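Local coordinates for protein formyltransferase (Francisella tularensis subsp. tularensis, PDB 4NV1) that belongs to the formyltransferase family, binds dTDP-4-amino-4,6-dideoxyglucose in a pocket, and forms a dimer through a C-terminal dimerization domain, at residues N62-I65 / G66-L70; V203-R206 / E207-Y211. All coordinates share one frame; numbering follows the deposited sequence.

Interaction 1 of 2, residues N62-I65 / G66-L70; sequences NDLI and GKYDL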
ATOM      1  N   ASN A  62      27.644  -1.446 -34.715  1.00 37.78           N
ATOM      2  CA  ASN A  62      28.682  -2.115 -35.488  1.00 38.02           C
ATOM      3  C   ASN A  62      29.910  -1.257 -35.822  1.00 39.30           C
ATOM      4  O   ASN A  62      31.010  -1.784 -36.064  1.00 36.66           O
ATOM      5  CB  ASN A  62      28.037  -2.774 -36.715  1.00 34.97           C
ATOM      6  CG  ASN A  62      27.451  -4.137 -36.388  1.00 38.96           C
ATOM      7  OD1 ASN A  62      27.795  -4.751 -35.386  1.00 45.40           O
ATOM      8  ND2 ASN A  62      26.572  -4.638 -37.242  1.00 42.34           N
ATOM      9  N   ASP A  63      29.739   0.060 -35.745  1.00 40.84           N
ATOM     10  CA  ASP A  63      30.844   1.017 -35.818  1.00 40.41           C
ATOM     11  C   ASP A  63      31.782   0.961 -34.627  1.00 38.97           C
ATOM     12  O   ASP A  63      32.839   1.583 -34.662  1.00 42.37           O
ATOM     13  CB  ASP A  63      30.328   2.465 -35.852  1.00 47.83           C
ATOM     14  CG  ASP A  63      29.452   2.795 -37.058  1.00 53.71           C
ATOM     15  OD1 ASP A  63      29.378   2.022 -38.051  1.00 58.68           O
ATOM     16  OD2 ASP A  63      28.823   3.882 -36.997  1.00 56.97           O
ATOM     17  N   LEU A  64      31.419   0.321 -33.517  1.00 39.09           N
ATOM     18  CA  LEU A  64      32.403   0.177 -32.443  1.00 38.07           C
ATOM     19  C   LEU A  64      33.313  -1.020 -32.740  1.00 36.37           C
ATOM     20  O   LEU A  64      34.272  -1.292 -32.002  1.00 27.93           O
ATOM     21  CB  LEU A  64      31.751  -0.093 -31.091  1.00 43.93           C
ATOM     22  CG  LEU A  64      30.937   0.946 -30.320  1.00 45.27           C
ATOM     23  CD1 LEU A  64      30.490   2.071 -31.214  1.00 45.04           C
ATOM     24  CD2 LEU A  64      29.731   0.236 -29.723  1.00 45.28           C
ATOM     25  N   ILE A  65      32.980  -1.801 -33.762  1.00 35.03           N
ATOM     26  CA  ILE A  65      33.870  -2.910 -34.082  1.00 42.25           C
ATOM     27  C   ILE A  65      35.194  -2.257 -34.458  1.00 40.70           C
ATOM     28  O   ILE A  65      35.240  -1.253 -35.195  1.00 47.47           O
ATOM     29  CB  ILE A  65      33.341  -3.873 -35.164  1.00 37.64           C
ATOM     30  CG1 ILE A  65      31.926  -4.342 -34.817  1.00 36.91           C
ATOM     31  CG2 ILE A  65      34.244  -5.097 -35.284  1.00 38.80           C
ATOM     32  CD1 ILE A  65      31.445  -5.454 -35.739  1.00 37.99           C
ATOM     33  N   GLY A  66      36.255  -2.756 -33.839  1.00 38.37           N
ATOM     34  CA  GLY A  66      37.605  -2.368 -34.220  1.00 41.38           C
ATOM     35  C   GLY A  66      38.240  -1.286 -33.374  1.00 39.59           C
ATOM     36  O   GLY A  66      39.449  -1.135 -33.431  1.00 41.87           O
ATOM     37  N   LYS A  67      37.449  -0.598 -32.553  1.00 38.55           N
ATOM     38  CA  LYS A  67      37.934   0.439 -31.644  1.00 31.30           C
ATOM     39  C   LYS A  67      38.075  -0.023 -30.191  1.00 36.54           C
ATOM     40  O   LYS A  67      38.746   0.638 -29.410  1.00 31.74           O
ATOM     41  CB  LYS A  67      36.943   1.587 -31.696  1.00 39.08           C
ATOM     42  CG  LYS A  67      36.783   2.059 -33.131  1.00 41.89           C
ATOM     43  CD  LYS A  67      35.481   2.796 -33.349  1.00 50.99           C
ATOM     44  CE  LYS A  67      35.683   4.265 -33.651  1.00 53.19           C
ATOM     45  NZ  LYS A  67      34.352   4.912 -33.496  1.00 62.67           N
ATOM     46  N   TYR A  68      37.457  -1.139 -29.807  1.00 29.43           N
ATOM     47  CA  TYR A  68      37.459  -1.544 -28.394  1.00 32.44           C
ATOM     48  C   TYR A  68      37.888  -3.012 -28.245  1.00 26.55           C
ATOM     49  O   TYR A  68      37.695  -3.784 -29.157  1.00 25.50           O
ATOM     50  CB  TYR A  68      36.053  -1.357 -27.829  1.00 30.77           C
ATOM     51  CG  TYR A  68      35.653   0.095 -27.807  1.00 34.22           C
ATOM     52  CD1 TYR A  68      36.151   0.914 -26.822  1.00 30.79           C
ATOM     53  CD2 TYR A  68      34.865   0.658 -28.792  1.00 33.50           C
ATOM     54  CE1 TYR A  68      35.838   2.238 -26.784  1.00 30.54           C
ATOM     55  CE2 TYR A  68      34.528   2.011 -28.735  1.00 30.48           C
ATOM     56  CZ  TYR A  68      35.059   2.786 -27.739  1.00 30.50           C
ATOM     57  OH  TYR A  68      34.851   4.141 -27.580  1.00 30.95           O
ATOM     58  N   ASP A  69      38.386  -3.413 -27.092  1.00 26.69           N
ATOM     59  CA  ASP A  69      38.770  -4.811 -26.833  1.00 25.62           C
ATOM     60  C   ASP A  69      37.652  -5.618 -26.145  1.00 25.46           C
ATOM     61  O   ASP A  69      37.656  -6.852 -26.072  1.00 26.50           O
ATOM     62  CB  ASP A  69      39.906  -4.804 -25.832  1.00 28.37           C
ATOM     63  CG  ASP A  69      41.208  -4.315 -26.402  1.00 35.73           C
ATOM     64  OD1 ASP A  69      41.903  -3.500 -25.733  1.00 41.05           O
ATOM     65  OD2 ASP A  69      41.524  -4.728 -27.528  1.00 36.91           O
ATOM     66  N   LEU A  70      36.768  -4.884 -25.498  1.00 20.93           N
ATOM     67  CA  LEU A  70      35.814  -5.393 -24.529  1.00 24.54           C
ATOM     68  C   LEU A  70      34.615  -4.478 -24.521  1.00 23.53           C
ATOM     69  O   LEU A  70      34.781  -3.266 -24.529  1.00 30.84           O
ATOM     70  CB  LEU A  70      36.522  -5.381 -23.177  1.00 28.31           C
ATOM     71  CG  LEU A  70      35.858  -5.866 -21.910  1.00 35.82           C
ATOM     72  CD1 LEU A  70      35.238  -7.227 -22.222  1.00 36.43           C
ATOM     73  CD2 LEU A  70      36.929  -5.918 -20.823  1.00 33.89           C
TER

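Interaction 2 of 2, residues V203-R206 / E207-Y211; sequences VTMR and EAIDY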
ATOM      1  N   VAL A 203      -8.379 -17.367  -6.656  1.00 40.86           N
ATOM      2  CA  VAL A 203      -6.965 -17.390  -6.244  1.00 34.55           C
ATOM      3  C   VAL A 203      -6.967 -17.631  -4.750  1.00 30.72           C
ATOM      4  O   VAL A 203      -8.011 -17.403  -4.130  1.00 33.57           O
ATOM      5  CB  VAL A 203      -6.260 -16.012  -6.444  1.00 31.13           C
ATOM      6  CG1 VAL A 203      -6.273 -15.589  -7.890  1.00 35.63           C
ATOM      7  CG2 VAL A 203      -6.938 -14.931  -5.610  1.00 32.55           C
ATOM      8  N   THR A 204      -5.836 -18.006  -4.163  1.00 26.96           N
ATOM      9  CA  THR A 204      -5.726 -17.941  -2.713  1.00 26.83           C
ATOM     10  C   THR A 204      -5.296 -16.486  -2.382  1.00 27.52           C
ATOM     11  O   THR A 204      -4.783 -15.726  -3.223  1.00 26.81           O
ATOM     12  CB  THR A 204      -4.600 -18.829  -2.203  1.00 32.17           C
ATOM     13  OG1 THR A 204      -3.449 -18.509  -2.991  1.00 29.74           O
ATOM     14  CG2 THR A 204      -4.914 -20.352  -2.312  1.00 35.75           C
ATOM     15  N   MET A 205      -5.490 -16.111  -1.141  1.00 26.42           N
ATOM     16  CA  MET A 205      -4.953 -14.872  -0.629  1.00 26.55           C
ATOM     17  C   MET A 205      -3.442 -14.826  -0.823  1.00 29.19           C
ATOM     18  O   MET A 205      -2.884 -13.752  -1.039  1.00 25.19           O
ATOM     19  CB  MET A 205      -5.201 -14.734   0.868  1.00 22.87           C
ATOM     20  CG  MET A 205      -6.573 -14.223   1.259  1.00 25.83           C
ATOM     21  SD  MET A 205      -7.001 -12.666   0.460  1.00 29.31           S
ATOM     22  CE  MET A 205      -5.896 -11.527   1.263  1.00 33.78           C
ATOM     23  N   ARG A 206      -2.758 -15.955  -0.658  1.00 29.39           N
ATOM     24  CA  ARG A 206      -1.314 -16.009  -0.900  1.00 28.67           C
ATOM     25  C   ARG A 206      -0.948 -15.509  -2.287  1.00 24.35           C
ATOM     26  O   ARG A 206      -0.056 -14.697  -2.470  1.00 24.90           O
ATOM     27  CB  ARG A 206      -0.776 -17.429  -0.797  1.00 33.56           C
ATOM     28  CG  ARG A 206       0.648 -17.465  -1.304  1.00 33.32           C
ATOM     29  CD  ARG A 206       1.273 -18.802  -0.996  1.00 33.99           C
ATOM     30  NE  ARG A 206       1.755 -18.882   0.367  1.00 33.88           N
ATOM     31  CZ  ARG A 206       1.205 -19.550   1.368  1.00 32.30           C
ATOM     32  NH1 ARG A 206       1.833 -19.514   2.529  1.00 38.22           N
ATOM     33  NH2 ARG A 206       0.028 -20.155   1.281  1.00 34.61           N
ATOM     34  N   GLU A 207      -1.648 -16.040  -3.268  1.00 23.18           N
ATOM     35  CA  GLU A 207      -1.521 -15.682  -4.657  1.00 25.49           C
ATOM     36  C   GLU A 207      -1.885 -14.204  -4.983  1.00 24.85           C
ATOM     37  O   GLU A 207      -1.308 -13.634  -5.912  1.00 17.81           O
ATOM     38  CB  GLU A 207      -2.469 -16.551  -5.476  1.00 26.56           C
ATOM     39  CG  GLU A 207      -1.988 -17.970  -5.769  1.00 32.86           C
ATOM     40  CD  GLU A 207      -2.985 -18.672  -6.693  1.00 39.17           C
ATOM     41  OE1 GLU A 207      -4.190 -18.767  -6.378  1.00 37.81           O
ATOM     42  OE2 GLU A 207      -2.597 -19.103  -7.798  1.00 50.46           O
ATOM     43  N   ALA A 208      -2.909 -13.664  -4.319  1.00 23.73           N
ATOM     44  CA  ALA A 208      -3.323 -12.288  -4.608  1.00 26.33           C
ATOM     45  C   ALA A 208      -2.228 -11.408  -4.089  1.00 22.90           C
ATOM     46  O   ALA A 208      -1.834 -10.458  -4.743  1.00 27.13           O
ATOM     47  CB  ALA A 208      -4.675 -11.937  -3.965  1.00 28.69           C
ATOM     48  N   ILE A 209      -1.756 -11.735  -2.896  1.00 22.27           N
ATOM     49  CA  ILE A 209      -0.701 -10.980  -2.283  1.00 26.55           C
ATOM     50  C   ILE A 209       0.604 -11.032  -3.081  1.00 28.75           C
ATOM     51  O   ILE A 209       1.258  -9.989  -3.277  1.00 29.13           O
ATOM     52  CB  ILE A 209      -0.524 -11.392  -0.828  1.00 23.57           C
ATOM     53  CG1 ILE A 209      -1.703 -10.808  -0.086  1.00 23.59           C
ATOM     54  CG2 ILE A 209       0.804 -10.901  -0.269  1.00 24.71           C
ATOM     55  CD1 ILE A 209      -1.870 -11.415   1.284  1.00 23.07           C
ATOM     56  N   ASP A 210       0.982 -12.227  -3.515  1.00 23.27           N
ATOM     57  CA  ASP A 210       2.198 -12.414  -4.332  1.00 22.71           C
ATOM     58  C   ASP A 210       1.992 -11.657  -5.611  1.00 21.99           C
ATOM     59  O   ASP A 210       2.865 -10.891  -5.946  1.00 19.58           O
ATOM     60  CB  ASP A 210       2.566 -13.877  -4.565  1.00 25.22           C
ATOM     61  CG  ASP A 210       3.070 -14.543  -3.290  1.00 23.88           C
ATOM     62  OD1 ASP A 210       3.315 -13.854  -2.261  1.00 23.79           O
ATOM     63  OD2 ASP A 210       3.205 -15.780  -3.322  1.00 30.98           O
ATOM     64  N   TYR A 211       0.828 -11.738  -6.237  1.00 23.01           N
ATOM     65  CA  TYR A 211       0.620 -10.936  -7.434  1.00 24.99           C
ATOM     66  C   TYR A 211       0.738  -9.395  -7.160  1.00 24.51           C
ATOM     67  O   TYR A 211       1.350  -8.634  -7.934  1.00 21.92           O
ATOM     68  CB  TYR A 211      -0.734 -11.262  -8.060  1.00 24.84           C
ATOM     69  CG  TYR A 211      -1.130 -10.291  -9.145  1.00 25.07           C
ATOM     70  CD1 TYR A 211      -0.743 -10.479 -10.450  1.00 25.91           C
ATOM     71  CD2 TYR A 211      -1.854  -9.151  -8.843  1.00 26.50           C
ATOM     72  CE1 TYR A 211      -1.078  -9.575 -11.443  1.00 29.69           C
ATOM     73  CE2 TYR A 211      -2.203  -8.251  -9.821  1.00 27.15           C
ATOM     74  CZ  TYR A 211      -1.793  -8.433 -11.120  1.00 30.07           C
ATOM     75  OH  TYR A 211      -2.121  -7.504 -12.101  1.00 30.65           O
TER

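Interaction 1 of 2, residues N62-I65 / G66-L70
Asp63 meets Lys67 through its backbone: its carbonyl O lies 3.2 Å from Lys67 CD, so the middle of the lysine chain, not its ammonium, makes the contact. The lysine chain bends at its third torsion (chi3 113°), and NZ stays 3.8 Å from the same oxygen. The carboxylate of Asp63 leads away from the turn, which leaves its OD2 6.6 Å from Lys67 NZ.

Leu64, the last residue of the 3-10 segment, does most of the joining. Its carbonyl O accepts a hydrogen bond from Lys67 N over 3.3 Å, nearly straight at the hydrogen (166°), with the donor well above the carbonyl plane. The same oxygen lies at the edge of the Tyr68 ring, near the ring plane and 3.8 Å from CD2. Beside it, Leu64 CB packs 3.9 Å from CD2, and CG comes close to CE2, so the leucine crosses the ring obliquely at its CD2 and CE2 atoms. Phe7 of strand 4-9 touches the side chains of both Leu64 and Tyr68, meeting the tyrosine ring edge-to-face.

Ile65 turns its side chain away towards Leu84 and Ser87 of helix 82-87. With Gly66 it forms the two central positions of a type II beta turn. Gly66 takes a positive phi of 98°, where a CB would run into the Ile65 carbonyl O; the backbone itself calls for glycine here.

The chemistry is thus mainly that of a backbone turn. A single hydrogen bond closes it, buried Leu64 packs against Tyr68, and the exposed Asp63 and Lys67 probably add only weak electrostatic attraction.

Interaction 2 of 2, residues V203-R206 / E207-Y211
Thr204 places OG1 between its backbone N and carbonyl carbon (chi1 50°), facing Glu207 N, while Glu207 sets CG beside its own N (chi1 -79°) and runs extended back to Thr204. The result is a capping box at the start of helix 205-214. Glu207 N donates to Thr204 OG1 over 3.1 Å, nearly straight at 163°, and Thr204 N returns a 2.9 Å bond to Glu207 OE1, received on the anti lone pair. Thr204 OG1 also makes a weak bond to OE1. That oxygen sits 3.4 Å from Val203 CB as well, and Val203 CG2 reaches Ala208 CB at 4.1 Å.

Further along, Met205 doubles back so that its CE touches Ile209 CD1 at 4.0 Å. Arg206 and Asp210 lie side by side but direct their charges to other partners: NH2 forms a salt bridge with Asp200 of the second subunit, and Asp210 bridges Lys114 and Arg213 of its own chain. Val203 and Thr204 also pair in an antiparallel ladder with a strand of the second subunit.

The box satisfies amides on both sides of the strand-to-helix junction, and its carboxylate would be favoured by the helix N-terminus, consistent with a well-defined junction at the dimer interface.

Interaction 1 comes first along the chain, and the two lie on opposite sides of its centre, with their own centres 48 Å apart and nearest atoms about 36 Å apart. They share no helix or strand. Segment 62-70 leads from helix 57-60 into strand 70-74 of the seven-stranded mixed sheet, whereas 203-211 joins strand 202-204 to helix 205-214 within the C-terminal dimerization family region. The ligand pocket draws on residues following both elements: His75, Ser76 and Lys77 come just after strand 70-74, and His217, Tyr220 and Asn222 after helix 205-214. Interaction 2 lies at the dimer interface, its strand pairing with the second subunit; interaction 1, at the far surface, touches no other chain of the assembly.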